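Local coordinates for protein Two-component sensor histidine kinase (Nostoc sp., PDB 3OLO) that probably acts as a signal-sensing histidine kinase of a two-component system, here represented by its PAS domain, which forms a two-chain assembly, at residues G90-L102 with E106-K117. Sequence-based numbering, arbitrary orientation.
Sequences GRIFLVEMSLTFL and ERRFSCVFVREK
Phe-101 lies between two side chains of the opposite strand. Ser-110 CB sits over one face of its ring in a CH-pi contact, 4.0 Å from the ring centroid, while the extended Arg-108 lays its guanidinium across the root of the phenylalanine, NH1 3.3 Å from Phe-101 CB. The ring and guanidinium planes are only 11° apart. CG of Phe-101 stands beside its backbone N (chi1 -69°), which turns the ring over Ser-110. Cutting Phe-101 back to an alanine removes the ring, and would probably strip Ser-110 CB of its aromatic cover and open a gap beside it, while Arg-108 kept its contact with the remaining CB and its bond to Asn-77. On the same face, selenomethionine Met-97 bends at chi3 (75°) and presses its CE against Val-112 CG1, a tight 3.5 Å, while its CG runs alongside Val-114 CG2. Val-114 CG1 in turn reaches Val-95 CB.

The other face begins with Leu-102, whose CB lies over the ring of Phe-109, 4.2 Å from the centroid, and whose CD1 touches Cys-111 SG at 3.7 Å. Further along, Glu-96 and Arg-115 run side by side in a salt bridge whose exact geometry is doubtful; Glu-96 also pairs with Lys-82, and Ser-98 OG bonds to Thr-80. Paired backbone bonds at Glu-96/Arg-115, Ser-98/Phe-113, Thr-100/Cys-111 and Leu-102/Phe-109 hold this antiparallel hairpin in register; Ser-98 N to Phe-113 O measures 2.8 Å.

Strand 107-116 is the middle strand of the five-stranded antiparallel PAS sheet, between 25-29 and 92-104; edge strand 78-86 borders 92-104 beyond. Val-114 and Phe-93 meet Met-45 of helix 40-46 on one face; on the other, the second subunit brings Phe-14 and Tyr-17 edge-to-face with Phe-109, and its Leu-18 packs on Cys-111 and Phe-113.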
ATOM      1  N   GLY A  90     -17.358   8.789  17.552  1.00 36.46           N
ATOM      2  CA  GLY A  90     -18.740   8.988  17.160  1.00 34.77           C
ATOM      3  C   GLY A  90     -18.927   9.858  15.931  1.00 36.36           C
ATOM      4  O   GLY A  90     -20.023  10.340  15.686  1.00 36.64           O
ATOM      5  N   ARG A  91     -17.874  10.076  15.152  1.00 36.19           N
ATOM      6  CA  ARG A  91     -18.039  10.805  13.900  1.00 37.73           C
ATOM      7  C   ARG A  91     -18.724   9.883  12.909  1.00 37.53           C
ATOM      8  O   ARG A  91     -18.385   8.703  12.813  1.00 31.77           O
ATOM      9  CB  ARG A  91     -16.700  11.271  13.333  1.00 36.67           C
ATOM     10  CG  ARG A  91     -15.857  12.109  14.289  1.00 50.79           C
ATOM     11  CD  ARG A  91     -14.421  12.239  13.764  1.00 62.97           C
ATOM     12  NE  ARG A  91     -13.523  12.936  14.689  1.00 52.85           N
ATOM     13  CZ  ARG A  91     -13.360  14.255  14.721  1.00 56.40           C
ATOM     14  NH1 ARG A  91     -14.046  15.033  13.894  1.00 56.35           N
ATOM     15  NH2 ARG A  91     -12.521  14.803  15.588  1.00 60.15           N
ATOM     16  N   ILE A  92     -19.707  10.420  12.196  1.00 33.55           N
ATOM     17  CA  ILE A  92     -20.340   9.719  11.093  1.00 38.71           C
ATOM     18  C   ILE A  92     -19.914  10.414   9.806  1.00 36.50           C
ATOM     19  O   ILE A  92     -20.111  11.618   9.656  1.00 37.29           O
ATOM     20  CB  ILE A  92     -21.872   9.789  11.182  1.00 45.04           C
ATOM     21  CG1 ILE A  92     -22.365   9.315  12.558  1.00 48.39           C
ATOM     22  CG2 ILE A  92     -22.504   8.977  10.054  1.00 42.01           C
ATOM     23  CD1 ILE A  92     -22.278   7.826  12.774  1.00 49.39           C
ATOM     24  N   PHE A  93     -19.331   9.669   8.876  1.00 33.07           N
ATOM     25  CA  PHE A  93     -18.870  10.272   7.633  1.00 37.89           C
ATOM     26  C   PHE A  93     -19.039   9.324   6.444  1.00 39.63           C
ATOM     27  O   PHE A  93     -18.991   8.101   6.594  1.00 34.65           O
ATOM     28  CB  PHE A  93     -17.408  10.729   7.772  1.00 34.35           C
ATOM     29  CG  PHE A  93     -16.472   9.657   8.276  1.00 33.51           C
ATOM     30  CD1 PHE A  93     -16.401   9.359   9.631  1.00 31.75           C
ATOM     31  CD2 PHE A  93     -15.655   8.955   7.393  1.00 28.35           C
ATOM     32  CE1 PHE A  93     -15.543   8.382  10.102  1.00 27.52           C
ATOM     33  CE2 PHE A  93     -14.790   7.979   7.854  1.00 34.83           C
ATOM     34  CZ  PHE A  93     -14.730   7.686   9.209  1.00 26.89           C
ATOM     35  N   LEU A  94     -19.254   9.899   5.265  1.00 36.94           N
ATOM     36  CA  LEU A  94     -19.359   9.117   4.042  1.00 31.33           C
ATOM     37  C   LEU A  94     -17.975   8.716   3.545  1.00 37.59           C
ATOM     38  O   LEU A  94     -17.043   9.519   3.572  1.00 35.21           O
ATOM     39  CB  LEU A  94     -20.063   9.934   2.973  1.00 41.90           C
ATOM     40  CG  LEU A  94     -20.478   9.195   1.708  1.00 46.27           C
ATOM     41  CD1 LEU A  94     -21.511   8.120   2.019  1.00 44.12           C
ATOM     42  CD2 LEU A  94     -21.018  10.196   0.704  1.00 51.30           C
ATOM     43  N   VAL A  95     -17.851   7.467   3.105  1.00 38.70           N
ATOM     44  CA  VAL A  95     -16.632   6.968   2.474  1.00 35.57           C
ATOM     45  C   VAL A  95     -16.970   6.217   1.185  1.00 35.48           C
ATOM     46  O   VAL A  95     -18.128   5.889   0.920  1.00 32.48           O
ATOM     47  CB  VAL A  95     -15.858   6.002   3.397  1.00 29.94           C
ATOM     48  CG1 VAL A  95     -15.526   6.667   4.719  1.00 25.77           C
ATOM     49  CG2 VAL A  95     -16.666   4.740   3.651  1.00 35.75           C
ATOM     50  N   GLU A  96     -15.938   5.950   0.395  1.00 34.38           N
ATOM     51  CA  GLU A  96     -16.042   5.135  -0.804  1.00 35.26           C
ATOM     52  C   GLU A  96     -15.084   3.966  -0.627  1.00 37.38           C
ATOM     53  O   GLU A  96     -13.875   4.163  -0.490  1.00 32.68           O
ATOM     54  CB  GLU A  96     -15.680   5.968  -2.037  1.00 33.61           C
ATOM     55  CG  GLU A  96     -15.528   5.183  -3.324  1.00 43.66           C
ATOM     56  CD  GLU A  96     -15.186   6.085  -4.506  1.00 65.99           C
ATOM     57  OE1 GLU A  96     -13.996   6.182  -4.856  1.00 62.09           O
ATOM     58  OE2 GLU A  96     -16.098   6.704  -5.087  1.00 77.36           O
HETATM   59  N   MSE A  97     -15.632   2.755  -0.579  1.00 34.06           N
HETATM   60  CA  MSE A  97     -14.832   1.546  -0.409  1.00 35.49           C
HETATM   61  C   MSE A  97     -14.635   0.867  -1.750  1.00 37.71           C
HETATM   62  O   MSE A  97     -15.588   0.721  -2.507  1.00 36.06           O
HETATM   63  CB  MSE A  97     -15.555   0.536   0.486  1.00 30.25           C
HETATM   64  CG  MSE A  97     -15.649   0.850   1.935  1.00 33.85           C
HETATM   65 SE   MSE A  97     -16.753  -0.532   2.838  0.71 42.71          SE
HETATM   66  CE  MSE A  97     -15.522  -2.015   2.874  1.00 30.70           C
ATOM     67  N   SER A  98     -13.408   0.430  -2.021  1.00 36.38           N
ATOM     68  CA  SER A  98     -13.112  -0.436  -3.162  1.00 34.54           C
ATOM     69  C   SER A  98     -12.647  -1.791  -2.645  1.00 35.94           C
ATOM     70  O   SER A  98     -11.713  -1.878  -1.853  1.00 33.37           O
ATOM     71  CB  SER A  98     -12.036   0.179  -4.049  1.00 35.42           C
ATOM     72  OG  SER A  98     -12.547   1.292  -4.754  1.00 39.54           O
ATOM     73  N   LEU A  99     -13.323  -2.848  -3.067  1.00 32.69           N
ATOM     74  CA  LEU A  99     -13.008  -4.182  -2.594  1.00 34.45           C
ATOM     75  C   LEU A  99     -12.487  -5.031  -3.727  1.00 33.39           C
ATOM     76  O   LEU A  99     -12.999  -4.958  -4.840  1.00 33.90           O
ATOM     77  CB  LEU A  99     -14.248  -4.869  -2.065  1.00 42.40           C
ATOM     78  CG  LEU A  99     -14.936  -4.236  -0.875  1.00 52.88           C
ATOM     79  CD1 LEU A  99     -15.984  -3.238  -1.346  1.00 55.22           C
ATOM     80  CD2 LEU A  99     -15.553  -5.351  -0.061  1.00 53.89           C
ATOM     81  N   THR A 100     -11.484  -5.844  -3.411  1.00 28.89           N
ATOM     82  CA  THR A 100     -11.015  -6.910  -4.273  1.00 34.46           C
ATOM     83  C   THR A 100     -10.981  -8.188  -3.447  1.00 35.02           C
ATOM     84  O   THR A 100     -10.369  -8.214  -2.389  1.00 32.39           O
ATOM     85  CB  THR A 100      -9.597  -6.633  -4.754  1.00 40.33           C
ATOM     86  OG1 THR A 100      -9.538  -5.328  -5.342  1.00 46.30           O
ATOM     87  CG2 THR A 100      -9.168  -7.675  -5.770  1.00 43.54           C
ATOM     88  N   PHE A 101     -11.615  -9.253  -3.923  1.00 37.17           N
ATOM     89  CA  PHE A 101     -11.583 -10.512  -3.190  1.00 40.54           C
ATOM     90  C   PHE A 101     -10.467 -11.399  -3.699  1.00 43.48           C
ATOM     91  O   PHE A 101     -10.227 -11.481  -4.894  1.00 39.95           O
ATOM     92  CB  PHE A 101     -12.919 -11.226  -3.277  1.00 36.65           C
ATOM     93  CG  PHE A 101     -14.004 -10.526  -2.537  1.00 39.93           C
ATOM     94  CD1 PHE A 101     -14.760  -9.542  -3.161  1.00 47.50           C
ATOM     95  CD2 PHE A 101     -14.256 -10.825  -1.206  1.00 42.98           C
ATOM     96  CE1 PHE A 101     -15.763  -8.875  -2.468  1.00 48.64           C
ATOM     97  CE2 PHE A 101     -15.259 -10.169  -0.511  1.00 44.34           C
ATOM     98  CZ  PHE A 101     -16.014  -9.193  -1.145  1.00 46.85           C
ATOM     99  N   LEU A 102      -9.790 -12.059  -2.769  1.00 48.83           N
ATOM    100  CA  LEU A 102      -8.621 -12.859  -3.081  1.00 47.41           C
ATOM    101  C   LEU A 102      -8.673 -14.149  -2.286  1.00 46.86           C
ATOM    102  O   LEU A 102      -9.348 -14.230  -1.260  1.00 43.12           O
ATOM    103  CB  LEU A 102      -7.362 -12.088  -2.705  1.00 49.72           C
ATOM    104  CG  LEU A 102      -7.197 -10.770  -3.454  1.00 55.02           C
ATOM    105  CD1 LEU A 102      -5.944 -10.047  -3.004  1.00 50.87           C
ATOM    106  CD2 LEU A 102      -7.162 -11.022  -4.951  1.00 59.06           C
ATOM    107  N   GLU A 106      -6.276 -21.596   2.034  1.00 69.67           N
ATOM    108  CA  GLU A 106      -7.665 -21.865   2.413  1.00 66.49           C
ATOM    109  C   GLU A 106      -8.379 -20.638   2.977  1.00 61.85           C
ATOM    110  O   GLU A 106      -9.413 -20.760   3.638  1.00 61.35           O
ATOM    111  CB  GLU A 106      -7.739 -23.019   3.416  1.00 67.38           C
ATOM    112  CG  GLU A 106      -6.820 -22.878   4.620  1.00 71.51           C
ATOM    113  CD  GLU A 106      -6.958 -24.044   5.586  1.00 90.21           C
ATOM    114  OE1 GLU A 106      -7.058 -25.204   5.119  1.00 89.79           O
ATOM    115  OE2 GLU A 106      -6.973 -23.801   6.813  1.00 91.08           O
ATOM    116  N   ARG A 107      -7.835 -19.458   2.706  1.00 53.15           N
ATOM    117  CA  ARG A 107      -8.432 -18.222   3.203  1.00 56.21           C
ATOM    118  C   ARG A 107      -8.933 -17.371   2.052  1.00 54.07           C
ATOM    119  O   ARG A 107      -8.162 -16.991   1.183  1.00 47.89           O
ATOM    120  CB  ARG A 107      -7.409 -17.411   4.000  1.00 53.72           C
ATOM    121  CG  ARG A 107      -7.738 -17.275   5.468  1.00 59.82           C
ATOM    122  CD  ARG A 107      -7.972 -15.824   5.859  1.00 65.55           C
ATOM    123  NE  ARG A 107      -8.819 -15.717   7.048  1.00 70.69           N
ATOM    124  CZ  ARG A 107     -10.152 -15.677   7.025  1.00 67.92           C
ATOM    125  NH1 ARG A 107     -10.824 -15.586   8.166  1.00 72.26           N
ATOM    126  NH2 ARG A 107     -10.815 -15.728   5.870  1.00 54.44           N
ATOM    127  N   ARG A 108     -10.227 -17.080   2.041  1.00 51.28           N
ATOM    128  CA  ARG A 108     -10.743 -16.045   1.167  1.00 49.80           C
ATOM    129  C   ARG A 108     -10.825 -14.766   1.994  1.00 43.35           C
ATOM    130  O   ARG A 108     -11.250 -14.786   3.150  1.00 39.43           O
ATOM    131  CB  ARG A 108     -12.109 -16.424   0.597  1.00 53.13           C
ATOM    132  CG  ARG A 108     -12.622 -15.458  -0.466  1.00 53.51           C
ATOM    133  CD  ARG A 108     -13.714 -16.093  -1.308  1.00 56.67           C
ATOM    134  NE  ARG A 108     -14.420 -15.117  -2.134  1.00 68.62           N
ATOM    135  CZ  ARG A 108     -14.021 -14.723  -3.341  1.00 76.15           C
ATOM    136  NH1 ARG A 108     -14.734 -13.831  -4.019  1.00 82.83           N
ATOM    137  NH2 ARG A 108     -12.906 -15.211  -3.872  1.00 70.94           N
ATOM    138  N   PHE A 109     -10.394 -13.657   1.412  1.00 35.09           N
ATOM    139  CA  PHE A 109     -10.404 -12.386   2.129  1.00 33.44           C
ATOM    140  C   PHE A 109     -10.501 -11.274   1.113  1.00 29.62           C
ATOM    141  O   PHE A 109     -10.399 -11.517  -0.075  1.00 34.10           O
ATOM    142  CB  PHE A 109      -9.138 -12.232   2.966  1.00 31.90           C
ATOM    143  CG  PHE A 109      -7.873 -12.273   2.159  1.00 36.31           C
ATOM    144  CD1 PHE A 109      -7.362 -13.473   1.710  1.00 33.94           C
ATOM    145  CD2 PHE A 109      -7.195 -11.109   1.859  1.00 37.49           C
ATOM    146  CE1 PHE A 109      -6.192 -13.510   0.967  1.00 40.62           C
ATOM    147  CE2 PHE A 109      -6.031 -11.137   1.124  1.00 36.38           C
ATOM    148  CZ  PHE A 109      -5.528 -12.340   0.675  1.00 41.09           C
ATOM    149  N   SER A 110     -10.729 -10.055   1.567  1.00 34.69           N
ATOM    150  CA  SER A 110     -10.786  -8.955   0.629  1.00 38.25           C
ATOM    151  C   SER A 110      -9.787  -7.892   1.021  1.00 32.15           C
ATOM    152  O   SER A 110      -9.496  -7.699   2.191  1.00 32.11           O
ATOM    153  CB  SER A 110     -12.198  -8.380   0.535  1.00 33.41           C
ATOM    154  OG  SER A 110     -12.650  -7.965   1.800  1.00 39.94           O
ATOM    155  N   CYS A 111      -9.218  -7.268   0.001  1.00 36.70           N
ATOM    156  CA  CYS A 111      -8.453  -6.053   0.147  1.00 36.57           C
ATOM    157  C   CYS A 111      -9.414  -4.909  -0.050  1.00 34.29           C
ATOM    158  O   CYS A 111     -10.197  -4.895  -1.000  1.00 35.53           O
ATOM    159  CB  CYS A 111      -7.355  -5.993  -0.913  1.00 44.91           C
ATOM    160  SG  CYS A 111      -6.073  -7.225  -0.665  1.00 48.39           S
ATOM    161  N   VAL A 112      -9.347  -3.942   0.844  1.00 28.25           N
ATOM    162  CA  VAL A 112     -10.270  -2.837   0.823  1.00 32.62           C
ATOM    163  C   VAL A 112      -9.477  -1.540   0.842  1.00 27.61           C
ATOM    164  O   VAL A 112      -8.591  -1.371   1.671  1.00 27.89           O
ATOM    165  CB  VAL A 112     -11.201  -2.909   2.048  1.00 34.39           C
ATOM    166  CG1 VAL A 112     -12.166  -1.750   2.066  1.00 30.39           C
ATOM    167  CG2 VAL A 112     -11.953  -4.222   2.044  1.00 34.54           C
ATOM    168  N   PHE A 113      -9.777  -0.643  -0.089  1.00 24.99           N
ATOM    169  CA  PHE A 113      -9.257   0.719  -0.044  1.00 26.47           C
ATOM    170  C   PHE A 113     -10.405   1.694   0.192  1.00 32.04           C
ATOM    171  O   PHE A 113     -11.451   1.603  -0.451  1.00 30.20           O
ATOM    172  CB  PHE A 113      -8.516   1.041  -1.332  1.00 31.74           C
ATOM    173  CG  PHE A 113      -7.328   0.163  -1.553  1.00 38.31           C
ATOM    174  CD1 PHE A 113      -7.462  -1.049  -2.204  1.00 42.36           C
ATOM    175  CD2 PHE A 113      -6.085   0.524  -1.065  1.00 40.54           C
ATOM    176  CE1 PHE A 113      -6.371  -1.870  -2.394  1.00 47.38           C
ATOM    177  CE2 PHE A 113      -4.987  -0.290  -1.258  1.00 40.57           C
ATOM    178  CZ  PHE A 113      -5.136  -1.493  -1.911  1.00 44.11           C
ATOM    179  N   VAL A 114     -10.203   2.629   1.114  1.00 28.60           N
ATOM    180  CA  VAL A 114     -11.281   3.510   1.550  1.00 27.06           C
ATOM    181  C   VAL A 114     -10.878   4.975   1.445  1.00 28.47           C
ATOM    182  O   VAL A 114      -9.872   5.399   2.002  1.00 35.79           O
ATOM    183  CB  VAL A 114     -11.705   3.182   2.982  1.00 27.46           C
ATOM    184  CG1 VAL A 114     -12.974   3.951   3.371  1.00 24.82           C
ATOM    185  CG2 VAL A 114     -11.929   1.686   3.095  1.00 29.54           C
ATOM    186  N   ARG A 115     -11.668   5.732   0.691  1.00 34.67           N
ATOM    187  CA  ARG A 115     -11.453   7.160   0.532  1.00 39.78           C
ATOM    188  C   ARG A 115     -12.507   7.877   1.342  1.00 39.88           C
ATOM    189  O   ARG A 115     -13.690   7.576   1.235  1.00 33.58           O
ATOM    190  CB  ARG A 115     -11.585   7.574  -0.934  1.00 48.81           C
ATOM    191  CG  ARG A 115     -10.410   7.194  -1.807  1.00 70.17           C
ATOM    192  CD  ARG A 115     -10.676   7.505  -3.275  1.00 81.51           C
ATOM    193  NE  ARG A 115     -11.248   6.359  -3.980  1.00 83.07           N
ATOM    194  CZ  ARG A 115     -11.428   6.302  -5.297  1.00 88.33           C
ATOM    195  NH1 ARG A 115     -11.954   5.216  -5.852  1.00 86.64           N
ATOM    196  NH2 ARG A 115     -11.084   7.330  -6.062  1.00 94.12           N
ATOM    197  N   GLU A 116     -12.081   8.831   2.149  1.00 48.14           N
ATOM    198  CA  GLU A 116     -13.024   9.631   2.899  1.00 47.89           C
ATOM    199  C   GLU A 116     -13.662  10.615   1.928  1.00 49.03           C
ATOM    200  O   GLU A 116     -12.983  11.482   1.375  1.00 49.30           O
ATOM    201  CB  GLU A 116     -12.309  10.361   4.034  1.00 49.12           C
ATOM    202  CG  GLU A 116     -13.223  10.780   5.172  1.00 65.80           C
ATOM    203  CD  GLU A 116     -12.472  11.057   6.466  1.00 74.67           C
ATOM    204  OE1 GLU A 116     -11.226  10.937   6.493  1.00 76.17           O
ATOM    205  OE2 GLU A 116     -13.142  11.388   7.463  1.00 80.51           O
ATOM    206  N   LYS A 117     -14.961  10.452   1.696  1.00 46.53           N
ATOM    207  CA  LYS A 117     -15.717  11.388   0.872  1.00 55.93           C
ATOM    208  C   LYS A 117     -16.412  12.434   1.742  1.00 61.66           C
ATOM    209  O   LYS A 117     -16.800  13.499   1.261  1.00 64.03           O
ATOM    210  CB  LYS A 117     -16.749  10.639   0.027  1.00 55.54           C
ATOM    211  CG  LYS A 117     -16.138   9.687  -1.000  1.00 60.57           C
ATOM    212  CD  LYS A 117     -15.016  10.362  -1.795  1.00 75.41           C
ATOM    213  CE  LYS A 117     -14.537   9.499  -2.969  1.00 73.57           C
ATOM    214  NZ  LYS A 117     -13.431  10.134  -3.756  1.00 72.01           N
TER